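Local coordinates for protein insulinase family protease (Yersinia pestis, PDB 3GO9) that belongs to the M16 (insulinase) peptidase family and probably binds or cleaves peptides, although its activity and substrates remain unestablished, at residues G318-V323 against Q329-L334; R173-G178 against M272-W277; T114-S119 against Q205-D210; M80-F85 against L135-G140. All coordinates share one frame; numbering follows the deposited sequence. Where two conformers were deposited one is given.

Contact 1. Residues G318-V323 against Q329-L334; sequences GFDCRV and QCAIHL. With ZN (zinc ion), chain E.
Asp320 and His333 reach the zinc from neighbouring strands of a beta hairpin through different rotations: CG of Asp320 sits between the backbone N and the carbonyl carbon (chi1 54°), whereas CG of His333 lies beside its N and anti to the carbonyl carbon (chi1 -57°). The two side chains converge diagonally, since Asp320 is paired with Ala331, and His333 with Gly318. The carboxylate chelates unevenly, OD2 of Asp320 lying 1.9 Å and OD1 of Asp320 2.4 Å from zinc. NE2 of His333 lies 2.1 Å from the zinc, and two waters fill further positions. Asp320 OD2 lies at the imidazole edge, near the ring plane, and Ser270 holds His333 ND1, fixing the ring's rotation. Farther along this face, Arg322 and Gln329 run side by side, with Gln329 OE1 over one face of the guanidinium and 3.6 Å from Arg322 CD. On the other face, a disulfide ties the non-hydrogen-bonded pair Cys321 and Cys330, although Cys330 has a second conformer. Ile332 CG1 meets the edge of the Phe319 ring, 3.5 Å from CE1 of Phe319. Backbone bonds, such as Gln329 N to Arg322 O at 2.8 Å, pair the two strands. Only two protein side chains, with waters completing the coordination, make this a surface site bridging adjacent strands, unlike the HxxEH zinc site of active M16 peptidases.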
loop_
_atom_site.group_PDB
_atom_site.type_symbol
_atom_site.label_atom_id
_atom_site.label_comp_id
_atom_site.label_asym_id
_atom_site.label_seq_id
_atom_site.Cartn_x
_atom_site.Cartn_y
_atom_site.Cartn_z
ATOM N N GLY A 318 -12.023 -13.652 -6.364
ATOM C CA GLY A 318 -11.142 -12.511 -6.242
ATOM C C GLY A 318 -9.757 -13.003 -5.860
ATOM O O GLY A 318 -9.618 -14.087 -5.358
ATOM N N PHE A 319 -8.727 -12.255 -6.208
ATOM C CA PHE A 319 -7.370 -12.636 -5.807
ATOM C C PHE A 319 -6.497 -11.422 -5.564
ATOM O O PHE A 319 -6.501 -10.463 -6.354
ATOM C CB PHE A 319 -6.726 -13.491 -6.871
ATOM C CG PHE A 319 -5.423 -14.092 -6.437
ATOM C CD1 PHE A 319 -5.391 -15.063 -5.449
ATOM C CD2 PHE A 319 -4.222 -13.677 -6.984
ATOM C CE1 PHE A 319 -4.195 -15.619 -5.016
ATOM C CE2 PHE A 319 -3.029 -14.240 -6.554
ATOM C CZ PHE A 319 -3.028 -15.204 -5.561
ATOM N N ASP A 320 -5.720 -11.429 -4.498
ATOM C CA ASP A 320 -4.815 -10.298 -4.340
ATOM C C ASP A 320 -3.718 -10.661 -3.412
ATOM O O ASP A 320 -3.814 -11.667 -2.686
ATOM C CB ASP A 320 -5.553 -9.066 -3.815
ATOM C CG ASP A 320 -6.305 -9.338 -2.543
ATOM O OD1 ASP A 320 -5.710 -9.731 -1.540
ATOM O OD2 ASP A 320 -7.523 -9.126 -2.526
ATOM N N CYS A 321 -2.663 -9.877 -3.523
ATOM C CA CYS A 321 -1.495 -9.993 -2.697
ATOM C C CYS A 321 -1.234 -8.599 -2.167
ATOM O O CYS A 321 -1.514 -7.578 -2.828
ATOM C CB CYS A 321 -0.272 -10.405 -3.490
ATOM S SG CYS A 321 -0.071 -12.192 -3.968
ATOM N N ARG A 322 -0.709 -8.532 -0.975
ATOM C CA ARG A 322 -0.216 -7.275 -0.462
ATOM C C ARG A 322 0.981 -7.529 0.430
ATOM O O ARG A 322 1.144 -8.607 1.006
ATOM C CB ARG A 322 -1.263 -6.531 0.333
ATOM C CG ARG A 322 -1.582 -7.165 1.680
ATOM C CD ARG A 322 -2.938 -6.710 2.246
ATOM N NE ARG A 322 -3.943 -6.722 1.197
ATOM C CZ ARG A 322 -5.161 -6.191 1.273
ATOM N NH1 ARG A 322 -5.580 -5.594 2.374
ATOM N NH2 ARG A 322 -5.962 -6.264 0.214
ATOM N N VAL A 323 1.825 -6.520 0.502
ATOM C CA VAL A 323 2.936 -6.506 1.460
ATOM C C VAL A 323 2.683 -5.301 2.327
ATOM O O VAL A 323 2.610 -4.175 1.831
ATOM C CB VAL A 323 4.302 -6.384 0.767
ATOM C CG1 VAL A 323 5.400 -6.294 1.809
ATOM C CG2 VAL A 323 4.516 -7.523 -0.129
ATOM N N GLN A 329 0.899 -11.091 2.268
ATOM C CA GLN A 329 -0.402 -11.739 2.413
ATOM C C GLN A 329 -0.914 -12.068 1.014
ATOM O O GLN A 329 -0.973 -11.182 0.151
ATOM C CB GLN A 329 -1.376 -10.844 3.146
ATOM C CG GLN A 329 -2.730 -11.478 3.386
ATOM C CD GLN A 329 -3.698 -10.484 4.010
ATOM O OE1 GLN A 329 -4.466 -9.814 3.308
ATOM N NE2 GLN A 329 -3.651 -10.367 5.331
ATOM N N CYS A 330 -1.253 -13.324 0.770
ATOM C CA CYS A 330 -1.775 -13.642 -0.543
ATOM C C CYS A 330 -3.152 -14.376 -0.218
ATOM O O CYS A 330 -3.260 -15.224 0.676
ATOM C CB CYS A 330 -0.642 -14.269 -1.506
ATOM S SG CYS A 330 0.904 -13.105 -2.391
ATOM N N ALA A 331 -4.200 -13.967 -0.913
ATOM C CA ALA A 331 -5.541 -14.486 -0.668
ATOM C C ALA A 331 -6.299 -14.820 -1.952
ATOM O O ALA A 331 -6.239 -14.058 -2.925
ATOM C CB ALA A 331 -6.373 -13.463 0.134
ATOM N N ILE A 332 -7.045 -15.917 -1.911
ATOM C CA ILE A 332 -8.084 -16.255 -2.898
ATOM C C ILE A 332 -9.393 -16.054 -2.213
ATOM O O ILE A 332 -9.683 -16.675 -1.199
ATOM C CB ILE A 332 -7.987 -17.715 -3.388
ATOM C CG1 ILE A 332 -6.574 -17.956 -3.866
ATOM C CG2 ILE A 332 -9.136 -17.994 -4.376
ATOM C CD1 ILE A 332 -6.206 -19.413 -4.095
ATOM N N HIS A 333 -10.232 -15.196 -2.800
ATOM C CA HIS A 333 -11.511 -14.904 -2.220
ATOM C C HIS A 333 -12.631 -15.549 -3.018
ATOM O O HIS A 333 -12.723 -15.394 -4.248
ATOM C CB HIS A 333 -11.779 -13.413 -2.246
ATOM C CG HIS A 333 -10.753 -12.595 -1.551
ATOM N ND1 HIS A 333 -10.519 -12.696 -0.201
ATOM C CD2 HIS A 333 -9.987 -11.569 -1.996
ATOM C CE1 HIS A 333 -9.618 -11.801 0.152
ATOM N NE2 HIS A 333 -9.268 -11.114 -0.918
ATOM N N LEU A 334 -13.487 -16.278 -2.317
ATOM C CA LEU A 334 -14.648 -16.901 -2.895
ATOM C C LEU A 334 -15.863 -16.195 -2.384
ATOM O O LEU A 334 -16.275 -16.383 -1.260
ATOM C CB LEU A 334 -14.745 -18.380 -2.490
ATOM C CG LEU A 334 -13.749 -19.391 -3.016
ATOM C CD1 LEU A 334 -12.317 -19.088 -2.580
ATOM C CD2 LEU A 334 -14.191 -20.812 -2.581
HETATM ZN ZN ZN E . -7.886 -9.501 -0.655
HETATM O O HOH W 1 -3.848 -10.172 0.342
HETATM O O HOH W 2 -7.159 -9.491 1.291
HETATM O O HOH W 3 -9.084 -7.789 -0.822
#

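Contact 2. Residues R173-G178 against M272-W277; sequences RYRLKG and MWDTPW
Arg175 NH2 is shared by two acceptors, Asp274 OD1 across the contact and the carbonyl of Ala250. The bond to Asp274 ties helix 170-175, which lies in the chain between strands of the seven-stranded sheet, to strand 267-276, the middle strand of the five-stranded sheet of this M16-family fold. It is a single-pronged salt bridge: Arg175 NH2 and Asp274 OD1 are 3.0 Å apart, and the N-H points somewhat off line, at 139°. The two flat groups stand perpendicular. OD1 of Asp274 meets the guanidinium at its edge, slightly tilted from that plane, while the nitrogen itself approaches from 57° out of the carboxylate plane. The helix and strand backbones stay well separated, the CA atoms of Arg175 and Asp274 being 10.8 Å apart. The Arg175 side chain spans the gap, leaving with CG anti to the backbone N (chi1 -169°) and bending at its second torsion. Asp274 has a second charge partner in Arg327, whose NH2 takes OD2, as does the backbone N of Leu252. One carboxylate thus draws helix, loop and hairpin together. At the inner end of the guanidinium, the buried NE of Arg175 has no polar partner.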
loop_
_atom_site.group_PDB
_atom_site.type_symbol
_atom_site.label_atom_id
_atom_site.label_comp_id
_atom_site.label_asym_id
_atom_site.label_seq_id
_atom_site.Cartn_x
_atom_site.Cartn_y
_atom_site.Cartn_z
ATOM N N ARG A 173 -9.848 -6.071 13.055
ATOM C CA ARG A 173 -9.873 -6.368 14.495
ATOM C C ARG A 173 -9.277 -7.729 14.770
ATOM O O ARG A 173 -8.439 -7.879 15.661
ATOM C CB ARG A 173 -11.277 -6.287 15.101
ATOM C CG ARG A 173 -11.880 -4.911 15.073
ATOM C CD ARG A 173 -10.968 -3.889 15.707
ATOM N NE ARG A 173 -11.582 -2.576 15.721
ATOM C CZ ARG A 173 -10.945 -1.458 16.027
ATOM N NH1 ARG A 173 -9.652 -1.486 16.376
ATOM N NH2 ARG A 173 -11.626 -0.302 15.998
ATOM N N TYR A 174 -9.597 -8.697 13.939
ATOM C CA TYR A 174 -8.983 -10.035 14.095
ATOM C C TYR A 174 -7.493 -10.006 13.807
ATOM O O TYR A 174 -6.682 -10.481 14.595
ATOM C CB TYR A 174 -9.699 -11.030 13.164
ATOM C CG TYR A 174 -9.155 -12.424 13.272
ATOM C CD1 TYR A 174 -9.414 -13.218 14.394
ATOM C CD2 TYR A 174 -8.350 -12.944 12.316
ATOM C CE1 TYR A 174 -8.931 -14.516 14.510
ATOM C CE2 TYR A 174 -7.825 -14.250 12.436
ATOM C CZ TYR A 174 -8.113 -15.018 13.535
ATOM O OH TYR A 174 -7.586 -16.281 13.662
ATOM N N ARG A 175 -7.127 -9.406 12.672
ATOM C CA ARG A 175 -5.771 -9.404 12.232
ATOM C C ARG A 175 -4.816 -8.685 13.168
ATOM O O ARG A 175 -3.662 -9.086 13.266
ATOM C CB ARG A 175 -5.655 -8.839 10.804
ATOM C CG ARG A 175 -4.314 -9.024 10.136
ATOM C CD ARG A 175 -4.015 -10.461 9.810
ATOM N NE ARG A 175 -2.604 -10.726 9.475
ATOM C CZ ARG A 175 -1.619 -10.876 10.364
ATOM N NH1 ARG A 175 -1.825 -10.698 11.667
ATOM N NH2 ARG A 175 -0.404 -11.151 9.932
ATOM N N LEU A 176 -5.321 -7.658 13.861
ATOM C CA LEU A 176 -4.581 -6.868 14.840
ATOM C C LEU A 176 -4.187 -7.660 16.100
ATOM O O LEU A 176 -3.324 -7.242 16.877
ATOM C CB LEU A 176 -5.456 -5.726 15.306
ATOM C CG LEU A 176 -5.589 -4.488 14.439
ATOM C CD1 LEU A 176 -6.657 -3.561 15.040
ATOM C CD2 LEU A 176 -4.248 -3.754 14.387
ATOM N N LYS A 177 -4.859 -8.776 16.363
ATOM C CA LYS A 177 -4.600 -9.475 17.651
ATOM C C LYS A 177 -3.124 -9.921 17.749
ATOM O O LYS A 177 -2.503 -10.445 16.789
ATOM C CB LYS A 177 -5.544 -10.640 17.858
ATOM C CG LYS A 177 -6.990 -10.276 18.019
ATOM C CD LYS A 177 -7.848 -11.480 18.168
ATOM C CE LYS A 177 -9.256 -11.084 18.662
ATOM N NZ LYS A 177 -10.222 -12.201 18.471
ATOM N N GLY A 178 -2.528 -9.621 18.890
ATOM C CA GLY A 178 -1.148 -9.983 19.151
ATOM C C GLY A 178 -0.147 -8.988 18.659
ATOM O O GLY A 178 1.062 -9.216 18.841
HETATM N N MSE A 272 -6.169 -17.986 2.728
HETATM C CA MSE A 272 -5.109 -16.991 2.972
HETATM C C MSE A 272 -3.791 -17.612 3.287
HETATM O O MSE A 272 -3.736 -18.620 3.972
HETATM C CB MSE A 272 -5.330 -16.124 4.229
HETATM C CG MSE A 272 -6.691 -15.892 4.736
HETATM SE SE MSE A 272 -6.712 -14.007 4.984
HETATM C CE MSE A 272 -6.764 -13.838 3.072
ATOM N N TRP A 273 -2.725 -16.965 2.849
ATOM C CA TRP A 273 -1.368 -17.288 3.298
ATOM C C TRP A 273 -0.681 -15.986 3.751
ATOM O O TRP A 273 -0.789 -14.947 3.086
ATOM C CB TRP A 273 -0.568 -17.903 2.152
ATOM C CG TRP A 273 -1.022 -19.244 1.702
ATOM C CD1 TRP A 273 -0.484 -20.435 2.075
ATOM C CD2 TRP A 273 -2.086 -19.553 0.788
ATOM N NE1 TRP A 273 -1.147 -21.478 1.467
ATOM C CE2 TRP A 273 -2.136 -20.963 0.669
ATOM C CE3 TRP A 273 -3.041 -18.788 0.100
ATOM C CZ2 TRP A 273 -3.078 -21.622 -0.142
ATOM C CZ3 TRP A 273 -3.990 -19.457 -0.707
ATOM C CH2 TRP A 273 -3.981 -20.865 -0.819
ATOM N N ASP A 274 0.045 -16.042 4.872
ATOM C CA ASP A 274 0.634 -14.887 5.484
ATOM C C ASP A 274 2.056 -15.318 5.856
ATOM O O ASP A 274 2.238 -16.401 6.423
ATOM C CB ASP A 274 -0.176 -14.517 6.713
ATOM C CG ASP A 274 0.649 -13.777 7.749
ATOM O OD1 ASP A 274 0.837 -12.570 7.560
ATOM O OD2 ASP A 274 1.079 -14.412 8.730
ATOM N N THR A 275 3.042 -14.571 5.411
ATOM C CA THR A 275 4.451 -14.939 5.668
ATOM C C THR A 275 5.285 -13.681 5.871
ATOM O O THR A 275 4.864 -12.601 5.482
ATOM C CB THR A 275 5.050 -15.711 4.475
ATOM O OG1 THR A 275 4.959 -14.889 3.319
ATOM C CG2 THR A 275 4.318 -17.010 4.240
ATOM N N PRO A 276 6.454 -13.804 6.518
ATOM C CA PRO A 276 7.294 -12.630 6.662
ATOM C C PRO A 276 7.786 -12.159 5.300
ATOM O O PRO A 276 8.115 -13.000 4.475
ATOM C CB PRO A 276 8.504 -13.144 7.450
ATOM C CG PRO A 276 8.139 -14.430 8.010
ATOM C CD PRO A 276 6.963 -14.964 7.274
ATOM N N TRP A 277 7.837 -10.839 5.086
ATOM C CA TRP A 277 8.360 -10.259 3.853
ATOM C C TRP A 277 9.813 -9.950 4.046
ATOM O O TRP A 277 10.185 -9.335 5.030
ATOM C CB TRP A 277 7.654 -8.973 3.520
ATOM C CG TRP A 277 8.247 -8.237 2.379
ATOM C CD1 TRP A 277 8.888 -7.047 2.443
ATOM C CD2 TRP A 277 8.243 -8.616 0.982
ATOM N NE1 TRP A 277 9.309 -6.663 1.195
ATOM C CE2 TRP A 277 8.917 -7.594 0.277
ATOM C CE3 TRP A 277 7.718 -9.695 0.264
ATOM C CZ2 TRP A 277 9.087 -7.603 -1.110
ATOM C CZ3 TRP A 277 7.916 -9.724 -1.120
ATOM C CH2 TRP A 277 8.588 -8.666 -1.796
#

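Contact 3. Residues T114-S119 against Q205-D210; sequences TLYSLS and QWYTPD
Tyr116 on strand 114-120 and Tyr207, just beyond helix 196-206, extend from opposite directions until their hydroxyls meet, OH of Tyr116 lying 2.7 Å from OH of Tyr207; either could be the donor. Each hydroxyl oxygen lies near the plane of the other ring, at its edge, so the rings do not stack. A water continues the chain: it is 2.6 Å from Tyr207 OH, in the plane of that ring, and donates to Thr114 OG1 at 2.8 Å. Thr114 OG1 is also bonded to the carbonyl of Thr58, which anchors this end of the network to the loop after strand 50-56.

Van der Waals contact is slight. The methyl CG2 of Thr114, anti to the backbone N, rests against an oxygen, 3.7 Å from Tyr207 OH, and the ring carbons CE2 of Tyr116 and CE2 of Tyr207 are 4.1 Å apart. Helices pack round the rings as well: Leu135, Thr138 and Pro75 touch Tyr116, while Leu74 and the ring of Tyr203 touch Tyr207. Val56 of strand 50-56 also touches Tyr207.

Local backbone and side-chain bonds shape the loop that presents Tyr207. This residue is the centre of an inverse gamma turn, and the next residue, Thr208, donates from OG1 to Asp210 OD1 at 2.6 Å, nearly along the C-O axis of that oxygen.

Buried hydroxyls here bond to one another, to a water and, at Thr114, to a backbone carbonyl, in the layer between sheet and helices, the alpha/beta layering of an M16 peptidase domain, where helices 70-80, 125-140 and 196-206 meet the sheet.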
loop_
_atom_site.group_PDB
_atom_site.type_symbol
_atom_site.label_atom_id
_atom_site.label_comp_id
_atom_site.label_asym_id
_atom_site.label_seq_id
_atom_site.Cartn_x
_atom_site.Cartn_y
_atom_site.Cartn_z
ATOM N N THR A 114 1.704 9.824 8.855
ATOM C CA THR A 114 0.672 10.733 8.324
ATOM C C THR A 114 1.074 11.130 6.912
ATOM O O THR A 114 2.231 11.511 6.666
ATOM C CB THR A 114 0.632 11.975 9.199
ATOM O OG1 THR A 114 0.241 11.561 10.515
ATOM C CG2 THR A 114 -0.391 13.018 8.752
ATOM N N LEU A 115 0.126 11.137 5.993
ATOM C CA LEU A 115 0.394 11.428 4.587
ATOM C C LEU A 115 -0.498 12.584 4.179
ATOM O O LEU A 115 -1.752 12.439 4.208
ATOM C CB LEU A 115 0.057 10.208 3.721
ATOM C CG LEU A 115 0.089 10.420 2.193
ATOM C CD1 LEU A 115 1.508 10.676 1.786
ATOM C CD2 LEU A 115 -0.458 9.211 1.419
ATOM N N TYR A 116 0.131 13.719 3.786
ATOM C CA TYR A 116 -0.568 14.877 3.224
ATOM C C TYR A 116 -0.509 14.803 1.706
ATOM O O TYR A 116 0.540 14.519 1.146
ATOM C CB TYR A 116 0.086 16.188 3.678
ATOM C CG TYR A 116 -0.052 16.431 5.176
ATOM C CD1 TYR A 116 -1.148 17.014 5.680
ATOM C CD2 TYR A 116 0.927 15.986 6.079
ATOM C CE1 TYR A 116 -1.257 17.295 7.027
ATOM C CE2 TYR A 116 0.767 16.178 7.465
ATOM C CZ TYR A 116 -0.314 16.856 7.910
ATOM O OH TYR A 116 -0.591 17.077 9.258
ATOM N N SER A 117 -1.625 15.121 1.031
ATOM C CA SER A 117 -1.697 14.956 -0.412
ATOM C C SER A 117 -2.330 16.168 -1.067
ATOM O O SER A 117 -3.453 16.556 -0.706
ATOM C CB SER A 117 -2.498 13.715 -0.817
ATOM O OG SER A 117 -1.995 12.479 -0.270
ATOM N N LEU A 118 -1.654 16.693 -2.079
ATOM C CA LEU A 118 -2.180 17.735 -2.962
ATOM C C LEU A 118 -1.983 17.325 -4.434
ATOM O O LEU A 118 -0.981 16.689 -4.804
ATOM C CB LEU A 118 -1.518 19.081 -2.700
ATOM C CG LEU A 118 -2.080 19.840 -1.501
ATOM C CD1 LEU A 118 -1.115 20.823 -0.867
ATOM C CD2 LEU A 118 -3.313 20.624 -1.980
ATOM N N SER A 119 -2.928 17.695 -5.289
ATOM C CA SER A 119 -2.902 17.401 -6.712
ATOM C C SER A 119 -3.274 18.710 -7.390
ATOM O O SER A 119 -4.414 19.179 -7.194
ATOM C CB SER A 119 -3.988 16.350 -7.052
ATOM O OG SER A 119 -4.144 16.199 -8.475
ATOM N N GLN A 205 7.320 17.742 19.213
ATOM C CA GLN A 205 8.111 16.545 19.466
ATOM C C GLN A 205 8.221 15.663 18.233
ATOM O O GLN A 205 9.306 15.096 17.929
ATOM C CB GLN A 205 7.541 15.711 20.639
ATOM C CG GLN A 205 8.340 14.447 20.896
ATOM C CD GLN A 205 7.889 13.697 22.155
ATOM O OE1 GLN A 205 7.067 14.183 22.932
ATOM N NE2 GLN A 205 8.413 12.506 22.342
ATOM N N TRP A 206 7.098 15.495 17.522
ATOM C CA TRP A 206 7.027 14.469 16.515
ATOM C C TRP A 206 7.056 15.008 15.082
ATOM O O TRP A 206 7.414 14.260 14.176
ATOM C CB TRP A 206 5.802 13.591 16.746
ATOM C CG TRP A 206 5.869 12.850 18.003
ATOM C CD1 TRP A 206 5.172 13.130 19.127
ATOM C CD2 TRP A 206 6.695 11.716 18.318
ATOM N NE1 TRP A 206 5.502 12.245 20.140
ATOM C CE2 TRP A 206 6.413 11.353 19.658
ATOM C CE3 TRP A 206 7.621 10.956 17.603
ATOM C CZ2 TRP A 206 7.014 10.271 20.282
ATOM C CZ3 TRP A 206 8.226 9.857 18.232
ATOM C CH2 TRP A 206 7.912 9.527 19.566
ATOM N N TYR A 207 6.792 16.283 14.856
ATOM C CA TYR A 207 6.921 16.841 13.487
ATOM C C TYR A 207 8.302 17.476 13.373
ATOM O O TYR A 207 8.461 18.681 13.594
ATOM C CB TYR A 207 5.814 17.834 13.173
ATOM C CG TYR A 207 4.534 17.229 12.608
ATOM C CD1 TYR A 207 3.836 16.220 13.273
ATOM C CD2 TYR A 207 3.962 17.719 11.421
ATOM C CE1 TYR A 207 2.677 15.691 12.761
ATOM C CE2 TYR A 207 2.791 17.211 10.890
ATOM C CZ TYR A 207 2.136 16.174 11.563
ATOM O OH TYR A 207 0.946 15.672 11.026
ATOM N N THR A 208 9.282 16.612 13.095
ATOM C CA THR A 208 10.683 16.995 12.920
ATOM C C THR A 208 11.113 16.663 11.474
ATOM O O THR A 208 10.604 15.685 10.880
ATOM C CB THR A 208 11.600 16.304 13.958
ATOM O OG1 THR A 208 11.473 14.890 13.851
ATOM C CG2 THR A 208 11.144 16.696 15.417
ATOM N N PRO A 209 12.041 17.451 10.884
ATOM C CA PRO A 209 12.338 17.324 9.441
ATOM C C PRO A 209 12.965 16.004 9.093
ATOM O O PRO A 209 12.820 15.510 7.967
ATOM C CB PRO A 209 13.256 18.505 9.130
ATOM C CG PRO A 209 13.694 19.044 10.497
ATOM C CD PRO A 209 12.550 18.704 11.431
ATOM N N ASP A 210 13.689 15.422 10.068
ATOM C CA ASP A 210 14.300 14.120 9.861
ATOM C C ASP A 210 13.311 12.963 9.760
ATOM O O ASP A 210 13.709 11.837 9.390
ATOM C CB ASP A 210 15.365 13.861 10.957
ATOM C CG ASP A 210 14.782 13.798 12.353
ATOM O OD1 ASP A 210 13.771 14.478 12.618
ATOM O OD2 ASP A 210 15.403 13.102 13.221
HETATM O O HOH W 4 -0.148 13.675 12.317
#

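Contact 4. Residues M80-F85 against L135-G140; sequences MSSASF and LSDTAG
The Phe85 ring turns its edge to the carboxylate of Asp137, with OD2 of Asp137 in the ring plane and 3.6 Å from CD2 of Phe85; the two flat groups stand at 88°. Phe85 ends a type I beta turn, Ser82 to Phe85, in the loop joining helices 70-80 and 87-95, and this turn is docked onto helix 125-140 through the carboxylate of Asp137. Three donors from the turn grip the carboxylate. Ser82 OG gives to the anti lone pair of Asp137 OD2 at 2.7 Å. The backbone N of Ser84 reaches the same OD2 from the syn side at 2.9 Å, 30° out of the carboxylate plane. Ser84 OG takes the syn lone pair of Asp137 OD1 at 2.7 Å, placed there by a first torsion that sets OG beside its own backbone N (chi1 -60°). With both oxygens bonded, the carboxylate is fixed against rotation, and so many donors would probably stabilise its negative charge. The turn closes on itself through Phe85 N and Ser82 O. Helix and turn are also bridged by a water, which donates to Ser82 OG at 2.8 Å and to OG1 of Thr138, a hydroxyl that is itself bonded to the carbonyl of Trp134 one helical turn back.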
loop_
_atom_site.group_PDB
_atom_site.type_symbol
_atom_site.label_atom_id
_atom_site.label_comp_id
_atom_site.label_asym_id
_atom_site.label_seq_id
_atom_site.Cartn_x
_atom_site.Cartn_y
_atom_site.Cartn_z
HETATM N N MSE A 80 -8.311 24.135 8.964
HETATM C CA MSE A 80 -9.084 25.212 9.557
HETATM C C MSE A 80 -8.419 26.526 9.246
HETATM O O MSE A 80 -9.084 27.510 8.937
HETATM C CB MSE A 80 -9.170 25.054 11.074
HETATM C CG MSE A 80 -9.741 23.773 11.554
HETATM SE SE MSE A 80 -11.608 23.494 11.044
HETATM C CE MSE A 80 -11.428 22.680 9.419
ATOM N N SER A 81 -7.103 26.570 9.377
ATOM C CA SER A 81 -6.396 27.819 9.181
ATOM C C SER A 81 -4.948 27.520 8.918
ATOM O O SER A 81 -4.419 26.511 9.434
ATOM C CB SER A 81 -6.578 28.734 10.392
ATOM O OG SER A 81 -5.589 28.543 11.343
ATOM N N SER A 82 -4.305 28.363 8.119
ATOM C CA SER A 82 -2.895 28.167 7.822
ATOM C C SER A 82 -2.206 29.511 7.790
ATOM O O SER A 82 -2.723 30.462 7.203
ATOM C CB SER A 82 -2.716 27.408 6.533
ATOM O OG SER A 82 -1.435 26.822 6.391
ATOM N N ALA A 83 -1.062 29.591 8.448
ATOM C CA ALA A 83 -0.462 30.920 8.749
ATOM C C ALA A 83 -0.224 31.805 7.510
ATOM O O ALA A 83 -0.380 33.047 7.602
ATOM C CB ALA A 83 0.829 30.777 9.544
ATOM N N SER A 84 0.090 31.225 6.359
ATOM C CA SER A 84 0.407 31.982 5.161
ATOM C C SER A 84 -0.826 32.335 4.327
ATOM O O SER A 84 -0.683 32.925 3.254
ATOM C CB SER A 84 1.351 31.207 4.269
ATOM O OG SER A 84 2.585 30.905 4.916
ATOM N N PHE A 85 -2.002 32.009 4.820
ATOM C CA PHE A 85 -3.229 32.098 4.021
ATOM C C PHE A 85 -4.347 32.874 4.705
ATOM O O PHE A 85 -4.658 32.664 5.869
ATOM C CB PHE A 85 -3.802 30.700 3.785
ATOM C CG PHE A 85 -2.943 29.845 2.932
ATOM C CD1 PHE A 85 -3.256 29.619 1.607
ATOM C CD2 PHE A 85 -1.819 29.213 3.452
ATOM C CE1 PHE A 85 -2.458 28.804 0.793
ATOM C CE2 PHE A 85 -1.010 28.393 2.609
ATOM C CZ PHE A 85 -1.336 28.233 1.275
ATOM N N LEU A 135 2.127 23.253 2.863
ATOM C CA LEU A 135 2.848 22.094 3.400
ATOM C C LEU A 135 3.922 22.548 4.412
ATOM O O LEU A 135 4.142 21.858 5.429
ATOM C CB LEU A 135 3.502 21.269 2.310
ATOM C CG LEU A 135 2.509 20.496 1.432
ATOM C CD1 LEU A 135 3.199 20.009 0.139
ATOM C CD2 LEU A 135 1.878 19.324 2.153
ATOM N N SER A 136 4.590 23.658 4.131
ATOM C CA SER A 136 5.582 24.223 5.109
ATOM C C SER A 136 4.950 24.850 6.335
ATOM O O SER A 136 5.475 24.706 7.450
ATOM C CB SER A 136 6.609 25.111 4.434
ATOM O OG SER A 136 6.033 26.197 3.741
ATOM N N ASP A 137 3.818 25.510 6.170
ATOM C CA ASP A 137 3.009 25.935 7.327
ATOM C C ASP A 137 2.666 24.725 8.191
ATOM O O ASP A 137 2.795 24.758 9.422
ATOM C CB ASP A 137 1.665 26.585 6.906
ATOM C CG ASP A 137 1.763 27.983 6.301
ATOM O OD1 ASP A 137 2.855 28.628 6.305
ATOM O OD2 ASP A 137 0.647 28.459 5.894
ATOM N N THR A 138 2.210 23.637 7.566
ATOM C CA THR A 138 1.795 22.488 8.319
ATOM C C THR A 138 2.999 21.820 9.031
ATOM O O THR A 138 2.908 21.427 10.213
ATOM C CB THR A 138 1.143 21.496 7.364
ATOM O OG1 THR A 138 -0.038 22.084 6.785
ATOM C CG2 THR A 138 0.738 20.239 8.061
ATOM N N ALA A 139 4.106 21.741 8.307
ATOM C CA ALA A 139 5.314 21.012 8.771
ATOM C C ALA A 139 5.943 21.695 9.947
ATOM O O ALA A 139 6.463 21.007 10.864
ATOM C CB ALA A 139 6.337 20.896 7.675
ATOM N N GLY A 140 5.935 23.015 9.954
ATOM C CA GLY A 140 6.654 23.781 10.986
ATOM C C GLY A 140 5.955 24.882 11.724
ATOM O O GLY A 140 6.544 25.406 12.680
HETATM O O HOH W 5 -1.121 24.487 7.913
#

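In the fold
Contacts 3 and 4 lie together, their centres about 12 Å apart; strand 114-120 leads directly into helix 125-140, and the two contacts touch. Contact 3 is buried between the seven-stranded sheet and its helices, and works with neutral hydroxyls; contact 4, partly exposed at the periphery, uses a carboxylate to hold a turn. Contacts 1 and 2 meet on the five-stranded sheet, where strands 267-276 and 327-336 are neighbours and Trp273 N bonds Cys330 O. There, the surface hairpin of contact 1 relies on backbone bonds, metal and a disulfide, whereas contact 2, partly buried, spans a wider gap with one salt bridge. Contact 1 lies across the chain's centre from contacts 3 and 4.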